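PDB 4QOL: catalase from Bacillus pumilus, which catalyses the breakdown of hydrogen peroxide to water and oxygen at a heme iron and also shows peroxidase-like reactivity with phenolic substrates. Local coordinates for residues E427-Y432 / E468-R473; N443-L448 / D476-D481. All blocks are in the same frame, centred on the assembly; numbering follows the deposited sequence.

Contact 1. Residues E427-Y432 / E468-R473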
loop_
_atom_site.group_PDB
_atom_site.type_symbol
_atom_site.label_atom_id
_atom_site.label_comp_id
_atom_site.label_asym_id
_atom_site.label_seq_id
_atom_site.Cartn_x
_atom_site.Cartn_y
_atom_site.Cartn_z
ATOM N N GLU A 427 33.126 12.599 32.959
ATOM C CA GLU A 427 34.391 12.033 32.514
ATOM C C GLU A 427 34.714 12.397 31.102
ATOM O O GLU A 427 35.858 12.741 30.781
ATOM C CB GLU A 427 34.387 10.484 32.712
ATOM C CG GLU A 427 34.265 10.067 34.166
ATOM C CD GLU A 427 34.030 8.584 34.389
ATOM O OE1 GLU A 427 34.405 8.098 35.500
ATOM O OE2 GLU A 427 33.399 7.862 33.547
ATOM N N LYS A 428 33.680 12.429 30.239
ATOM C CA LYS A 428 33.876 12.849 28.857
ATOM C C LYS A 428 34.268 14.300 28.793
ATOM O O LYS A 428 35.262 14.641 28.121
ATOM C CB LYS A 428 32.622 12.589 28.006
ATOM C CG LYS A 428 32.814 12.893 26.530
ATOM C CD LYS A 428 33.875 12.052 25.857
ATOM C CE LYS A 428 33.986 12.458 24.372
ATOM N NZ LYS A 428 35.078 11.704 23.716
ATOM N N TYR A 429 33.549 15.143 29.524
ATOM C CA TYR A 429 33.875 16.581 29.566
ATOM C C TYR A 429 35.347 16.795 29.925
ATOM O O TYR A 429 36.106 17.507 29.272
ATOM C CB TYR A 429 33.002 17.306 30.608
ATOM C CG TYR A 429 33.385 18.785 30.757
ATOM C CD1 TYR A 429 33.016 19.694 29.779
ATOM C CD2 TYR A 429 34.100 19.251 31.845
ATOM C CE1 TYR A 429 33.341 21.061 29.861
ATOM C CE2 TYR A 429 34.428 20.599 31.940
ATOM C CZ TYR A 429 34.040 21.491 30.963
ATOM O OH TYR A 429 34.354 22.889 31.081
ATOM N N ARG A 430 35.757 16.133 30.998
ATOM C CA ARG A 430 37.119 16.330 31.477
ATOM C C ARG A 430 38.165 15.790 30.542
ATOM O O ARG A 430 39.307 16.238 30.602
ATOM C CB ARG A 430 37.291 15.763 32.864
ATOM C CG ARG A 430 36.545 16.551 33.898
ATOM C CD ARG A 430 36.813 16.029 35.306
ATOM N NE ARG A 430 36.233 14.704 35.539
ATOM C CZ ARG A 430 35.007 14.457 35.997
ATOM N NH1 ARG A 430 34.108 15.424 36.245
ATOM N NH2 ARG A 430 34.677 13.214 36.247
ATOM N N SER A 431 37.808 14.841 29.686
ATOM C CA SER A 431 38.739 14.272 28.690
ATOM C C SER A 431 38.970 15.180 27.480
ATOM O O SER A 431 39.917 14.966 26.703
ATOM C CB SER A 431 38.257 12.883 28.248
ATOM O OG SER A 431 37.213 12.970 27.262
ATOM N N TYR A 432 38.137 16.214 27.326
ATOM C CA TYR A 432 38.295 17.134 26.241
ATOM C C TYR A 432 39.525 18.039 26.509
ATOM O O TYR A 432 39.732 18.478 27.624
ATOM C CB TYR A 432 37.043 18.034 26.071
ATOM C CG TYR A 432 35.832 17.376 25.374
ATOM C CD1 TYR A 432 36.001 16.549 24.270
ATOM C CD2 TYR A 432 34.559 17.512 25.895
ATOM C CE1 TYR A 432 34.915 15.912 23.675
ATOM C CE2 TYR A 432 33.443 16.882 25.314
ATOM C CZ TYR A 432 33.632 16.071 24.205
ATOM O OH TYR A 432 32.522 15.441 23.613
ATOM N N GLU A 468 31.110 20.393 37.577
ATOM C CA GLU A 468 30.768 21.775 38.002
ATOM C C GLU A 468 31.346 22.835 37.090
ATOM O O GLU A 468 30.699 23.849 36.911
ATOM C CB GLU A 468 31.227 22.149 39.429
ATOM C CG GLU A 468 32.665 21.815 39.843
ATOM C CD GLU A 468 32.979 22.267 41.286
ATOM O OE1 GLU A 468 32.286 23.183 41.809
ATOM O OE2 GLU A 468 33.922 21.721 41.913
ATOM N N ASP A 469 32.544 22.603 36.528
ATOM C CA ASP A 469 33.160 23.534 35.583
ATOM C C ASP A 469 32.351 23.611 34.253
ATOM O O ASP A 469 32.054 24.698 33.760
ATOM C CB ASP A 469 34.612 23.132 35.285
ATOM C CG ASP A 469 35.339 24.125 34.352
ATOM O OD1 ASP A 469 35.542 25.325 34.749
ATOM O OD2 ASP A 469 35.767 23.732 33.222
ATOM N N TYR A 470 31.977 22.429 33.737
ATOM C CA TYR A 470 31.093 22.311 32.574
ATOM C C TYR A 470 29.858 23.165 32.792
ATOM O O TYR A 470 29.549 24.040 31.984
ATOM C CB TYR A 470 30.787 20.810 32.464
ATOM C CG TYR A 470 29.982 20.292 31.246
ATOM C CD1 TYR A 470 29.614 21.112 30.188
ATOM C CD2 TYR A 470 29.687 18.926 31.157
ATOM C CE1 TYR A 470 28.912 20.626 29.128
ATOM C CE2 TYR A 470 28.995 18.425 30.079
ATOM C CZ TYR A 470 28.616 19.271 29.060
ATOM O OH TYR A 470 27.956 18.732 27.946
ATOM N N GLY A 471 29.106 22.882 33.852
ATOM C CA GLY A 471 27.848 23.620 34.094
ATOM C C GLY A 471 28.006 25.094 34.333
ATOM O O GLY A 471 27.247 25.908 33.793
ATOM N N GLN A 472 29.030 25.459 35.129
ATOM C CA GLN A 472 29.287 26.900 35.385
ATOM C C GLN A 472 29.698 27.682 34.138
ATOM O O GLN A 472 29.214 28.805 33.946
ATOM C CB GLN A 472 30.349 27.040 36.504
ATOM C CG GLN A 472 30.509 28.501 36.940
ATOM C CD GLN A 472 29.257 29.019 37.624
ATOM O OE1 GLN A 472 28.899 28.541 38.717
ATOM N NE2 GLN A 472 28.613 30.025 37.034
ATOM N N ARG A 473 30.568 27.112 33.305
ATOM C CA ARG A 473 30.974 27.695 32.046
ATOM C C ARG A 473 29.786 27.913 31.141
ATOM O O ARG A 473 29.675 28.944 30.471
ATOM C CB ARG A 473 32.039 26.841 31.330
ATOM C CG ARG A 473 33.412 26.992 31.953
ATOM C CD ARG A 473 34.482 26.071 31.396
ATOM N NE ARG A 473 34.922 26.453 30.075
ATOM C CZ ARG A 473 36.092 26.096 29.541
ATOM N NH1 ARG A 473 36.944 25.335 30.187
ATOM N NH2 ARG A 473 36.387 26.482 28.315
#
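The ring of Y429 carries Y470 on one face and the carboxylate of D469 at its edge. Over the centre of that face sits Y470 CB, 3.4 Å from the ring centroid of Y429 and almost on the normal, a CH-pi contact. The Y470 ring itself lies almost parallel to that of Y429, with planes 1° apart, but is displaced so that the two barely overlap: Y429 CD1 comes 3.4 Å from Y470 CG, toward the rim of the second ring. The rings are parallel but slid apart, and the methylene rather than the ring sits over the centre of the face.

With CG turned anti to the backbone N, the Y429 side chain reaches across to the first turn of helix 468-478. There its hydroxyl OH donates to D469 OD2 over 2.7 Å, meeting the oxygen from above the carboxylate plane, 44° out of it. The aliphatic part of R473 closes on the same hydroxyl, R473 CD lying 3.2 Å from Y429 OH, while the guanidinium stands nearly perpendicular to the tyrosine ring. The guanidinium of R473 pairs mainly with E434 and makes only a long salt bridge to D469, and the hydroxyl of Y470 bonds to T179. K437 adds a cation-pi contact to Y429, and L440 packs on both tyrosines.

One buried tyrosine thus joins two helices whose axes, over residues 427-431 and 468-473, cross at 78°, its ring meeting carbon and its hydroxyl a carboxylate. The phenol donor, with the more distant guanidinium, would be expected to favour the ionised form of D469.

Contact 2. Residues N443-L448 / D476-D481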
loop_
_atom_site.group_PDB
_atom_site.type_symbol
_atom_site.label_atom_id
_atom_site.label_comp_id
_atom_site.label_asym_id
_atom_site.label_seq_id
_atom_site.Cartn_x
_atom_site.Cartn_y
_atom_site.Cartn_z
ATOM N N ASN A 443 28.948 25.514 21.162
ATOM C CA ASN A 443 27.885 24.817 20.383
ATOM C C ASN A 443 26.612 24.668 21.204
ATOM O O ASN A 443 25.515 24.920 20.729
ATOM C CB ASN A 443 28.375 23.443 19.976
ATOM C CG ASN A 443 29.530 23.483 19.007
ATOM O OD1 ASN A 443 29.741 24.474 18.310
ATOM N ND2 ASN A 443 30.255 22.355 18.901
ATOM N N LEU A 444 26.782 24.378 22.498
ATOM C CA LEU A 444 25.640 24.340 23.427
ATOM C C LEU A 444 24.984 25.676 23.605
ATOM O O LEU A 444 23.782 25.793 23.603
ATOM C CB LEU A 444 26.045 23.785 24.791
ATOM C CG LEU A 444 26.310 22.279 24.867
ATOM C CD1 LEU A 444 26.967 21.969 26.190
ATOM C CD2 LEU A 444 25.039 21.446 24.725
ATOM N N THR A 445 25.802 26.726 23.750
ATOM C CA THR A 445 25.253 28.064 23.946
ATOM C C THR A 445 24.414 28.509 22.758
ATOM O O THR A 445 23.305 29.063 22.915
ATOM C CB THR A 445 26.426 29.083 24.223
ATOM O OG1 THR A 445 27.124 28.705 25.425
ATOM C CG2 THR A 445 25.924 30.482 24.317
ATOM N N ALA A 446 24.912 28.276 21.566
ATOM C CA ALA A 446 24.193 28.660 20.361
ATOM C C ALA A 446 22.847 27.945 20.259
ATOM O O ALA A 446 21.900 28.476 19.722
ATOM C CB ALA A 446 25.024 28.385 19.123
ATOM N N ASP A 447 22.819 26.691 20.732
ATOM C CA ASP A 447 21.605 25.906 20.714
ATOM C C ASP A 447 20.580 26.239 21.773
ATOM O O ASP A 447 19.366 26.105 21.550
ATOM C CB ASP A 447 21.974 24.404 20.824
ATOM C CG ASP A 447 21.197 23.531 19.819
ATOM O OD1 ASP A 447 21.316 23.800 18.611
ATOM O OD2 ASP A 447 20.388 22.706 20.273
ATOM N N LEU A 448 21.076 26.644 22.953
ATOM C CA LEU A 448 20.236 26.854 24.130
ATOM C C LEU A 448 19.732 28.298 24.266
ATOM O O LEU A 448 18.807 28.559 25.026
ATOM C CB LEU A 448 21.014 26.478 25.387
ATOM C CG LEU A 448 20.990 24.960 25.661
ATOM C CD1 LEU A 448 22.070 24.563 26.600
ATOM C CD2 LEU A 448 19.660 24.508 26.258
ATOM N N ASP A 476 27.587 30.696 32.461
ATOM C CA ASP A 476 28.254 31.969 32.241
ATOM C C ASP A 476 28.033 32.423 30.819
ATOM O O ASP A 476 27.686 33.578 30.543
ATOM C CB ASP A 476 29.761 31.824 32.509
ATOM C CG ASP A 476 30.103 31.665 34.013
ATOM O OD1 ASP A 476 29.221 31.814 34.899
ATOM O OD2 ASP A 476 31.298 31.458 34.304
ATOM N N SER A 477 28.231 31.496 29.884
ATOM C CA SER A 477 28.166 31.809 28.450
ATOM C C SER A 477 26.725 32.181 28.038
ATOM O O SER A 477 26.482 33.081 27.226
ATOM C CB SER A 477 28.766 30.619 27.690
ATOM O OG SER A 477 28.670 30.809 26.290
ATOM N N LEU A 478 25.749 31.563 28.697
ATOM C CA LEU A 478 24.332 31.908 28.534
ATOM C C LEU A 478 23.806 33.145 29.318
ATOM O O LEU A 478 22.630 33.515 29.154
ATOM C CB LEU A 478 23.458 30.670 28.823
ATOM C CG LEU A 478 23.491 29.580 27.771
ATOM C CD1 LEU A 478 22.928 28.298 28.384
ATOM C CD2 LEU A 478 22.746 29.971 26.489
ATOM N N GLY A 479 24.627 33.709 30.225
ATOM C CA GLY A 479 24.200 34.794 31.096
ATOM C C GLY A 479 23.174 34.354 32.143
ATOM O O GLY A 479 22.360 35.165 32.544
ATOM N N VAL A 480 23.197 33.085 32.551
ATOM C CA VAL A 480 22.265 32.587 33.552
ATOM C C VAL A 480 22.918 32.472 34.910
ATOM O O VAL A 480 24.039 31.925 35.087
ATOM C CB VAL A 480 21.722 31.179 33.199
ATOM C CG1 VAL A 480 20.772 30.689 34.276
ATOM C CG2 VAL A 480 20.991 31.280 31.899
ATOM N N ASP A 481 22.204 33.053 35.869
ATOM C CA ASP A 481 22.702 33.142 37.263
ATOM C C ASP A 481 22.272 31.918 37.990
ATOM O O ASP A 481 21.074 31.729 38.210
ATOM C CB ASP A 481 22.102 34.394 37.924
ATOM C CG ASP A 481 22.476 34.526 39.389
ATOM O OD1 ASP A 481 23.197 33.681 39.941
ATOM O OD2 ASP A 481 22.016 35.531 39.990
#
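T445 and S477 meet hydroxyl to hydroxyl, S477 OG donating to T445 OG1 over 2.8 Å. The threonine methyl takes part as well: T445 CG2 is 3.4 Å from S477 OG and, on the neighbouring residue, 3.9 Å from L478 CD2. The side chains of T445 and L478 run antiparallel alongside one another, which brings L478 CD2 within 3.7 Å of the backbone oxygen T445 O. Nearly one helical turn on, L478 CD1 rests 4.0 Å from L448 CB; CD2 lies against both T445 and L448, while CD1 meets L448.

The torsions of T445 place its two branches. OG1 stands beside the backbone N (chi1 -61°), where it also bonds to I441 O one turn back in its own helix, whereas CG2, anti to the backbone N, lies between S477 OG and L478 CD2. The hydroxyl is thereby engaged twice, once within its helix and once across the interface. An alanine at T445 would remove both branches and would probably leave S477 OG without this acceptor and one flank of L478 without its methyl neighbour.

Farther out, L474 touches both T445 and L448 from the preceding turn of helix 468-478, K456 packs on L478, and A459 and W165 border L448. Just past L478 the helix ends at G479, whose positive phi (69°) accompanies two backbone bonds into the last turn. This is a Schellman motif, a classic helix C-terminal stop, here closing the last helix of the helical region that follows the catalase beta-barrel in sequence.

In the fold
Contacts 1 and 2 lie about 14 Å apart, centre to centre, on the same side of the chain's centre, and share helix 468-478: contact 1 uses its first turns, contact 2 its C-terminal end. The other partners, helices 423-431 and 434-448, follow one another in the chain, so the segments alternate in the order 427-432, 443-448, 468-473, 476-481. Y470 and L444 bridge the two sites, with Y470 CE1 3.8 Å from L444 CD1. The final helix thus packs against both earlier helices within the helical C-terminal region of this catalase, with T179 of helix 175-181 and W165 of helix 161-169 meeting it from the rest of the chain.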